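Local coordinates for FdxN element excision controlling factor protein (Anabaena variabilis, PDB 2OKF), which probably binds nucleic acid, as a XisH-family member of the PD-(D/E)XK nuclease-like clan linked to excision of the fdxN element in cyanobacteria, at residues I56-K61 / Y97-L102; Q22-P27 / L46-R51; L28-G33 / R88-D93. All coordinates share one frame; numbering follows the deposited sequence.

Interaction 1 of 3, residues I56-K61 / Y97-L102. With EDO (1,2-ethanediol), chain G.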
loop_
_atom_site.group_PDB
_atom_site.type_symbol
_atom_site.label_atom_id
_atom_site.label_comp_id
_atom_site.label_asym_id
_atom_site.label_seq_id
_atom_site.Cartn_x
_atom_site.Cartn_y
_atom_site.Cartn_z
ATOM N N ILE A 56 -10.308 7.329 -17.271
ATOM C CA ILE A 56 -10.025 6.449 -16.143
ATOM C C ILE A 56 -8.696 5.723 -16.296
ATOM O O ILE A 56 -8.145 5.626 -17.378
ATOM C CB ILE A 56 -11.141 5.400 -15.900
ATOM C CG1 ILE A 56 -11.189 4.389 -17.039
ATOM C CG2 ILE A 56 -12.473 6.090 -15.734
ATOM C CD1 ILE A 56 -12.134 3.256 -16.787
ATOM N N ALA A 57 -8.189 5.250 -15.155
ATOM C CA ALA A 57 -7.044 4.361 -15.097
ATOM C C ALA A 57 -7.498 3.190 -14.246
ATOM O O ALA A 57 -8.211 3.370 -13.282
ATOM C CB ALA A 57 -5.820 5.035 -14.467
ATOM N N VAL A 58 -7.122 1.977 -14.632
ATOM C CA VAL A 58 -7.548 0.804 -13.921
ATOM C C VAL A 58 -6.363 -0.044 -13.536
ATOM O O VAL A 58 -5.565 -0.457 -14.380
ATOM C CB VAL A 58 -8.507 -0.064 -14.780
ATOM C CG1 VAL A 58 -8.980 -1.268 -13.975
ATOM C CG2 VAL A 58 -9.681 0.768 -15.232
ATOM N N GLU A 59 -6.281 -0.273 -12.220
ATOM C CA GLU A 59 -5.310 -1.150 -11.545
ATOM C C GLU A 59 -5.933 -2.544 -11.439
ATOM O O GLU A 59 -6.862 -2.751 -10.679
ATOM C CB GLU A 59 -4.933 -0.599 -10.194
ATOM C CG GLU A 59 -4.064 -1.522 -9.367
ATOM C CD GLU A 59 -3.846 -1.017 -7.986
ATOM O OE1 GLU A 59 -4.017 0.185 -7.746
ATOM O OE2 GLU A 59 -3.487 -1.836 -7.088
ATOM N N VAL A 60 -5.455 -3.464 -12.272
ATOM C CA VAL A 60 -6.035 -4.802 -12.302
ATOM C C VAL A 60 -5.442 -5.750 -11.300
ATOM O O VAL A 60 -4.256 -5.946 -11.310
ATOM C CB VAL A 60 -5.942 -5.441 -13.704
ATOM C CG1 VAL A 60 -6.595 -6.828 -13.703
ATOM C CG2 VAL A 60 -6.613 -4.552 -14.703
ATOM N N LYS A 61 -6.317 -6.374 -10.501
ATOM C CA LYS A 61 -5.951 -7.415 -9.530
ATOM C C LYS A 61 -6.842 -8.645 -9.704
ATOM O O LYS A 61 -8.046 -8.550 -10.082
ATOM C CB LYS A 61 -6.022 -6.894 -8.094
ATOM C CG LYS A 61 -5.043 -5.762 -7.844
ATOM C CD LYS A 61 -3.633 -6.266 -7.928
ATOM C CE LYS A 61 -2.623 -5.156 -7.885
ATOM N NZ LYS A 61 -1.268 -5.686 -7.721
ATOM N N TYR A 97 -9.246 3.468 -10.620
ATOM C CA TYR A 97 -10.081 2.416 -10.039
ATOM C C TYR A 97 -9.247 1.155 -9.793
ATOM O O TYR A 97 -8.401 0.821 -10.625
ATOM C CB TYR A 97 -11.254 2.044 -10.995
ATOM C CG TYR A 97 -12.248 3.130 -11.118
ATOM C CD1 TYR A 97 -12.012 4.184 -12.010
ATOM C CD2 TYR A 97 -13.401 3.173 -10.330
ATOM C CE1 TYR A 97 -12.872 5.243 -12.096
ATOM C CE2 TYR A 97 -14.272 4.252 -10.414
ATOM C CZ TYR A 97 -13.998 5.284 -11.291
ATOM O OH TYR A 97 -14.869 6.370 -11.403
ATOM N N LEU A 98 -9.533 0.476 -8.691
ATOM C CA LEU A 98 -8.982 -0.869 -8.408
ATOM C C LEU A 98 -9.977 -1.845 -8.989
ATOM O O LEU A 98 -11.131 -1.908 -8.543
ATOM C CB LEU A 98 -8.801 -1.097 -6.925
ATOM C CG LEU A 98 -8.329 -2.474 -6.517
ATOM C CD1 LEU A 98 -6.915 -2.702 -6.992
ATOM C CD2 LEU A 98 -8.423 -2.593 -5.020
ATOM N N ALA A 99 -9.531 -2.667 -9.931
ATOM C CA ALA A 99 -10.416 -3.700 -10.526
ATOM C C ALA A 99 -10.300 -4.984 -9.698
ATOM O O ALA A 99 -9.216 -5.485 -9.497
ATOM C CB ALA A 99 -10.036 -3.972 -11.967
ATOM N N VAL A 100 -11.430 -5.467 -9.204
ATOM C CA VAL A 100 -11.537 -6.600 -8.299
ATOM C C VAL A 100 -12.503 -7.651 -8.918
ATOM O O VAL A 100 -13.587 -7.261 -9.318
ATOM C CB VAL A 100 -12.213 -6.053 -6.969
ATOM C CG1 VAL A 100 -12.338 -7.110 -5.890
ATOM C CG2 VAL A 100 -11.469 -4.834 -6.400
ATOM N N PRO A 101 -12.170 -8.921 -8.910
ATOM C CA PRO A 101 -13.184 -9.911 -9.314
ATOM C C PRO A 101 -14.396 -9.926 -8.394
ATOM O O PRO A 101 -14.304 -9.637 -7.199
ATOM C CB PRO A 101 -12.419 -11.233 -9.213
ATOM C CG PRO A 101 -11.013 -10.872 -9.393
ATOM C CD PRO A 101 -10.859 -9.577 -8.683
ATOM N N LEU A 102 -15.549 -10.253 -8.936
ATOM C CA LEU A 102 -16.767 -10.307 -8.175
ATOM C C LEU A 102 -16.663 -11.282 -7.028
ATOM O O LEU A 102 -17.205 -11.024 -5.967
ATOM C CB LEU A 102 -17.915 -10.745 -9.075
ATOM C CG LEU A 102 -19.299 -10.738 -8.443
ATOM C CD1 LEU A 102 -19.665 -9.451 -7.709
ATOM C CD2 LEU A 102 -20.330 -11.077 -9.567
HETATM C C1 EDO G . 0.791 -7.573 -10.221
HETATM O O1 EDO G . 0.920 -6.160 -10.017
HETATM C C2 EDO G . -0.686 -7.948 -10.190
HETATM O O2 EDO G . -0.888 -8.981 -9.231
#
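Tyr-97 and Glu-59 begin the backbone ladder that joins these two parallel strands. Tyr-97 N donates to Ala-57 O at 2.9 Å, a little bent, and Glu-59 N donates to Tyr-97 O at 2.9 Å, nearly straight. Both donors are nearly in line with the C=O bond. Ala-99 N then binds Glu-59 O at 2.8 Å, tilted out of the carbonyl plane. The last rung, Lys-61 N to Ala-99 O, is longer at 3.2 Å and more bent. Helix 69-90 connects the two strands and covers the face that carries Glu-59; this is a beta-alpha-beta crossover. The XisH family belongs to the PDDEXK clan, and Glu-59 and Lys-61 are consistent with its (D/E)xK pair. Apolar contacts lie on one face. Val-58 CG1, anti to its own N (chi1 -178°), reaches Ala-99 CB at 3.5 Å. Ile-56 CG2 meets the Tyr-97 ring obliquely at CE1, 3.8 Å away, and the phenol OH bonds Asn-140. On the other face Leu-98 CD1 packs against the carboxylate of Glu-59, 3.5 Å from OE2, and against Lys-61 CG. The lysine bends at chi2 (-67°) and leads away from strand 97-101. Its NZ bonds Gln-79 and O1 of an ethanediol, probably from the crystallisation liquor.

Interaction 2 of 3, residues Q22-P27 / L46-R51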
loop_
_atom_site.group_PDB
_atom_site.type_symbol
_atom_site.label_atom_id
_atom_site.label_comp_id
_atom_site.label_asym_id
_atom_site.label_seq_id
_atom_site.Cartn_x
_atom_site.Cartn_y
_atom_site.Cartn_z
ATOM N N GLN A 22 -13.153 2.953 -24.513
ATOM C CA GLN A 22 -12.073 2.919 -25.478
ATOM C C GLN A 22 -10.781 2.825 -24.696
ATOM O O GLN A 22 -10.512 3.680 -23.845
ATOM C CB GLN A 22 -12.071 4.218 -26.282
ATOM C CG GLN A 22 -10.878 4.364 -27.241
ATOM C CD GLN A 22 -10.755 5.761 -27.895
ATOM O OE1 GLN A 22 -11.598 6.662 -27.697
ATOM N NE2 GLN A 22 -9.675 5.947 -28.654
ATOM N N ILE A 23 -10.004 1.785 -24.958
ATOM C CA ILE A 23 -8.723 1.631 -24.339
ATOM C C ILE A 23 -7.696 2.552 -25.041
ATOM O O ILE A 23 -7.538 2.457 -26.275
ATOM C CB ILE A 23 -8.262 0.191 -24.388
ATOM C CG1 ILE A 23 -9.331 -0.809 -23.866
ATOM C CG2 ILE A 23 -6.934 0.037 -23.666
ATOM C CD1 ILE A 23 -9.787 -0.615 -22.503
ATOM N N THR A 24 -7.023 3.447 -24.313
ATOM C CA THR A 24 -6.094 4.381 -24.956
ATOM C C THR A 24 -4.623 4.084 -24.699
ATOM O O THR A 24 -3.758 4.478 -25.508
ATOM C CB THR A 24 -6.417 5.821 -24.576
ATOM O OG1 THR A 24 -6.309 5.983 -23.143
ATOM C CG2 THR A 24 -7.810 6.175 -25.086
ATOM N N ASP A 25 -4.325 3.416 -23.607
ATOM C CA ASP A 25 -2.962 3.073 -23.274
ATOM C C ASP A 25 -2.958 1.838 -22.415
ATOM O O ASP A 25 -3.785 1.640 -21.496
ATOM C CB ASP A 25 -2.210 4.220 -22.561
ATOM C CG ASP A 25 -1.599 5.215 -23.526
ATOM O OD1 ASP A 25 -1.044 4.811 -24.586
ATOM O OD2 ASP A 25 -1.659 6.415 -23.222
ATOM N N ASP A 26 -2.006 0.982 -22.723
ATOM C CA ASP A 26 -1.844 -0.223 -21.995
ATOM C C ASP A 26 -0.450 -0.715 -22.326
ATOM O O ASP A 26 -0.231 -1.285 -23.392
ATOM C CB ASP A 26 -2.910 -1.231 -22.403
ATOM C CG ASP A 26 -2.826 -2.503 -21.607
ATOM O OD1 ASP A 26 -2.032 -2.552 -20.656
ATOM O OD2 ASP A 26 -3.542 -3.463 -21.951
ATOM N N PRO A 27 0.503 -0.489 -21.425
ATOM C CA PRO A 27 0.324 0.163 -20.136
ATOM C C PRO A 27 0.311 1.679 -20.179
ATOM O O PRO A 27 0.892 2.315 -21.079
ATOM C CB PRO A 27 1.549 -0.308 -19.347
ATOM C CG PRO A 27 2.612 -0.468 -20.405
ATOM C CD PRO A 27 1.903 -0.898 -21.652
ATOM N N LEU A 46 -1.084 -0.622 -15.766
ATOM C CA LEU A 46 -2.332 0.084 -15.628
ATOM C C LEU A 46 -2.961 0.211 -17.001
ATOM O O LEU A 46 -2.266 0.414 -18.015
ATOM C CB LEU A 46 -2.108 1.508 -15.101
ATOM C CG LEU A 46 -1.748 1.768 -13.668
ATOM C CD1 LEU A 46 -1.464 3.240 -13.492
ATOM C CD2 LEU A 46 -2.882 1.314 -12.773
ATOM N N ILE A 47 -4.277 0.123 -17.039
ATOM C CA ILE A 47 -5.035 0.346 -18.259
ATOM C C ILE A 47 -5.595 1.763 -18.240
ATOM O O ILE A 47 -6.207 2.158 -17.263
ATOM C CB ILE A 47 -6.248 -0.605 -18.377
ATOM C CG1 ILE A 47 -5.797 -2.055 -18.387
ATOM C CG2 ILE A 47 -7.058 -0.273 -19.612
ATOM C CD1 ILE A 47 -6.943 -3.096 -18.203
ATOM N N ALA A 48 -5.391 2.522 -19.311
ATOM C CA ALA A 48 -5.997 3.845 -19.452
ATOM C C ALA A 48 -7.167 3.665 -20.426
ATOM O O ALA A 48 -7.021 3.028 -21.478
ATOM C CB ALA A 48 -5.046 4.838 -20.031
ATOM N N ALA A 49 -8.319 4.243 -20.104
ATOM C CA ALA A 49 -9.463 4.146 -20.977
ATOM C C ALA A 49 -10.280 5.388 -20.855
ATOM O O ALA A 49 -10.113 6.193 -19.922
ATOM C CB ALA A 49 -10.319 2.921 -20.624
ATOM N N GLU A 50 -11.162 5.567 -21.834
ATOM C CA GLU A 50 -12.055 6.704 -21.775
ATOM C C GLU A 50 -13.367 6.437 -22.445
ATOM O O GLU A 50 -13.472 5.528 -23.250
ATOM C CB GLU A 50 -11.408 7.965 -22.358
ATOM C CG GLU A 50 -11.125 7.923 -23.780
ATOM C CD GLU A 50 -10.526 9.265 -24.197
ATOM O OE1 GLU A 50 -9.348 9.511 -23.870
ATOM O OE2 GLU A 50 -11.241 10.079 -24.836
ATOM N N ARG A 51 -14.388 7.202 -22.056
ATOM C CA ARG A 51 -15.709 7.061 -22.662
ATOM C C ARG A 51 -16.422 8.389 -22.554
ATOM O O ARG A 51 -16.591 8.904 -21.442
ATOM C CB ARG A 51 -16.492 5.960 -21.925
ATOM C CG ARG A 51 -17.774 5.514 -22.646
ATOM C CD ARG A 51 -18.430 4.346 -21.899
ATOM N NE ARG A 51 -18.954 4.818 -20.622
ATOM C CZ ARG A 51 -19.849 4.166 -19.899
ATOM N NH1 ARG A 51 -20.333 2.973 -20.323
ATOM N NH2 ARG A 51 -20.259 4.717 -18.786
HETATM O O HOH W 1 -7.976 7.975 -22.139
#
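Ile-23 supplies the packed side of this antiparallel strand pair. Its CD1 lies 4.0 Å from Ile-47 CG2 and touches Ala-49 CB as well. CG1 stands beside the backbone N (chi1 -51°), and the bend at chi2 (-59°) then puts CD1 where it meets both. On this side helix 6-18 covers the strands: Leu-16 and Lys-17 touch Ile-23, and His-9 and Lys-13 touch Ile-47. Shortening Ile-23 to an alanine removes CD1, which would probably take one apolar neighbour from Ile-47 CG2 and Ala-49 CB and open a gap beneath helix 6-18.

The backbone is tightly bonded at both ends. Gln-22 and Glu-50 form a hydrogen-bonded pair, with Gln-22 N to Glu-50 O at 2.9 Å and Glu-50 N to Gln-22 O at 2.8 Å. Ala-48 N donates to Asp-25 O at 2.9 Å, almost straight at 175°. Between them is a classic beta bulge, where Thr-24 and Asp-25 both face Ala-48. Thr-24 N gives Ala-48 O a bond of 2.9 Å from above the carbonyl plane. Asp-25 N adds only a weak one.

The other side is looser and wetter. The Gln-22 and Glu-50 side chains run side by side. The Thr-24 and Glu-50 side chains cross at about a right angle, with Thr-24 CG2 beside Glu-50 CG and OE1. The chemistry implies that strand 22-25, outermost within this chain, is held by backbone bonds and one apolar side, while a single water bridges Thr-24 OG1 to Glu-50 OE1 on its neighbour.

Interaction 3 of 3, residues L28-G33 / R88-D93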
loop_
_atom_site.group_PDB
_atom_site.type_symbol
_atom_site.label_atom_id
_atom_site.label_comp_id
_atom_site.label_asym_id
_atom_site.label_seq_id
_atom_site.Cartn_x
_atom_site.Cartn_y
_atom_site.Cartn_z
ATOM N N LEU A 28 -0.413 2.246 -19.217
ATOM C CA LEU A 28 -0.358 3.664 -18.976
ATOM C C LEU A 28 0.905 3.825 -18.127
ATOM O O LEU A 28 0.959 3.311 -17.007
ATOM C CB LEU A 28 -1.563 4.129 -18.159
ATOM C CG LEU A 28 -1.491 5.578 -17.682
ATOM C CD1 LEU A 28 -1.448 6.554 -18.820
ATOM C CD2 LEU A 28 -2.713 5.787 -16.792
ATOM N N THR A 29 1.890 4.544 -18.631
ATOM C CA THR A 29 3.129 4.748 -17.859
ATOM C C THR A 29 3.072 6.095 -17.179
ATOM O O THR A 29 2.563 7.061 -17.747
ATOM C CB THR A 29 4.380 4.628 -18.715
ATOM O OG1 THR A 29 4.281 5.518 -19.840
ATOM C CG2 THR A 29 4.527 3.165 -19.197
ATOM N N ILE A 30 3.585 6.140 -15.952
ATOM C CA ILE A 30 3.565 7.363 -15.163
ATOM C C ILE A 30 4.982 7.645 -14.642
ATOM O O ILE A 30 5.578 6.803 -13.967
ATOM C CB ILE A 30 2.588 7.226 -13.964
ATOM C CG1 ILE A 30 1.228 6.682 -14.421
ATOM C CG2 ILE A 30 2.404 8.580 -13.231
ATOM C CD1 ILE A 30 0.305 6.309 -13.282
ATOM N N SER A 31 5.515 8.811 -14.978
ATOM C CA SER A 31 6.815 9.228 -14.458
ATOM C C SER A 31 6.634 10.567 -13.758
ATOM O O SER A 31 6.146 11.516 -14.347
ATOM C CB SER A 31 7.846 9.336 -15.579
ATOM O OG SER A 31 8.201 8.040 -16.051
ATOM N N VAL A 32 6.987 10.659 -12.480
ATOM C CA VAL A 32 6.834 11.928 -11.823
ATOM C C VAL A 32 7.693 11.994 -10.581
ATOM O O VAL A 32 7.922 10.979 -9.910
ATOM C CB VAL A 32 5.349 12.235 -11.446
ATOM C CG1 VAL A 32 4.871 11.290 -10.420
ATOM C CG2 VAL A 32 5.186 13.687 -10.956
ATOM N N GLY A 33 8.205 13.188 -10.318
ATOM C CA GLY A 33 8.941 13.437 -9.104
ATOM C C GLY A 33 10.102 12.522 -8.849
ATOM O O GLY A 33 10.356 12.163 -7.706
ATOM N N ARG A 88 -2.754 12.563 -9.787
ATOM C CA ARG A 88 -3.189 13.899 -9.440
ATOM C C ARG A 88 -2.260 14.947 -10.017
ATOM O O ARG A 88 -2.695 15.994 -10.444
ATOM C CB ARG A 88 -3.208 14.144 -7.927
ATOM C CG ARG A 88 -4.304 13.591 -7.226
ATOM C CD ARG A 88 -4.268 14.052 -5.761
ATOM N NE ARG A 88 -5.122 13.120 -5.097
ATOM C CZ ARG A 88 -5.022 12.771 -3.833
ATOM N NH1 ARG A 88 -4.120 13.284 -2.997
ATOM N NH2 ARG A 88 -5.909 11.871 -3.392
ATOM N N LYS A 89 -0.959 14.657 -9.967
ATOM C CA LYS A 89 0.083 15.578 -10.371
ATOM C C LYS A 89 0.544 15.433 -11.824
ATOM O O LYS A 89 1.417 16.202 -12.281
ATOM C CB LYS A 89 1.254 15.408 -9.408
ATOM C CG LYS A 89 0.869 15.595 -7.921
ATOM C CD LYS A 89 0.545 17.014 -7.564
ATOM C CE LYS A 89 0.285 17.166 -6.056
ATOM N NZ LYS A 89 -1.080 16.639 -5.610
ATOM N N VAL A 90 -0.091 14.539 -12.578
ATOM C CA VAL A 90 0.258 14.303 -13.968
ATOM C C VAL A 90 -0.962 14.365 -14.917
ATOM O O VAL A 90 -0.940 15.031 -15.945
ATOM C CB VAL A 90 0.984 12.953 -14.116
ATOM C CG1 VAL A 90 1.329 12.722 -15.575
ATOM C CG2 VAL A 90 2.255 12.973 -13.310
ATOM N N GLU A 91 -2.026 13.656 -14.564
ATOM C CA GLU A 91 -3.231 13.639 -15.360
ATOM C C GLU A 91 -4.440 13.678 -14.391
ATOM O O GLU A 91 -5.113 12.678 -14.109
ATOM C CB GLU A 91 -3.222 12.408 -16.265
ATOM C CG GLU A 91 -4.172 12.537 -17.403
ATOM C CD GLU A 91 -4.059 11.404 -18.381
ATOM O OE1 GLU A 91 -3.395 10.367 -18.040
ATOM O OE2 GLU A 91 -4.639 11.596 -19.471
ATOM N N PRO A 92 -4.714 14.869 -13.872
ATOM C CA PRO A 92 -5.702 15.017 -12.828
ATOM C C PRO A 92 -7.140 14.765 -13.219
ATOM O O PRO A 92 -7.964 14.639 -12.327
ATOM C CB PRO A 92 -5.522 16.491 -12.417
ATOM C CG PRO A 92 -5.000 17.156 -13.601
ATOM C CD PRO A 92 -4.079 16.156 -14.212
ATOM N N ASP A 93 -7.415 14.647 -14.519
ATOM C CA ASP A 93 -8.761 14.289 -14.925
ATOM C C ASP A 93 -8.968 12.800 -15.095
ATOM O O ASP A 93 -10.082 12.377 -15.408
ATOM C CB ASP A 93 -9.126 15.017 -16.211
ATOM C CG ASP A 93 -9.255 16.506 -15.987
ATOM O OD1 ASP A 93 -10.020 16.891 -15.076
ATOM O OD2 ASP A 93 -8.613 17.289 -16.709
#
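Val-90 and Val-32 make the closest approach here, and they are the two residues most covered by the contact. Val-90 CG2 does the touching. It sits 3.7 Å from Val-32 CB and 3.8 Å from Val-32 CG2. The two side chains slide past each other in opposite directions, and one methyl of Val-90 rests against the flank of Val-32. In Val-90 the CG2 branch stands beside the backbone N, because CG1 takes the anti place (chi1 180°). In Val-32 CG1 sits between N and the carbonyl carbon (chi1 66°), which leaves CG2 as the methyl that meets Val-90 CG2.

The same Val-90 methyl also lies 4.4 Å from Ile-30 CG2. Ile-30 is buried, with Leu-46, Ala-86 and Leu-87 packed on it; Val-90 adds a distant contact. Glu-91 also turns toward residues 28-33, but it was modelled in two conformers, so its approach to Leu-28 is doubtful. In the conformer given, its salt bridge goes to Arg-94. The contact is thus mainly apolar and shallow.

In the fold it brings the C-terminal end of helix 69-90 up to strand 31-32, which pairs with strand 35-36. Ala-86 of the helix also reaches Val-32. Phe-113 of the second subunit packs on Val-32, and Gly-33 makes backbone hydrogen bonds to that subunit, so the end of strand 31-32 touches both helix 69-90 and the second subunit.

In the fold
Interactions 1 and 2 belong to the same six-stranded mixed sheet, their centres about 12 Å apart. Strands 47-51 and 54-60 are neighbours there, and probable hydrogen bonds Val-58 N to Ile-47 O and Ile-56 N to Ala-49 O join the two contacts. Interaction 2 closes before interaction 1 opens along the chain. Interaction 3 alternates with both. Its centre is about 14 Å from that of interaction 2 and 17 Å from that of interaction 1. A probable hydrogen bond from Leu-28 N to Leu-46 O joins interactions 2 and 3. Interaction 1 lies at the buried middle of the sheet, interaction 2 at its edge strand, and interaction 3 at the surface near the second subunit.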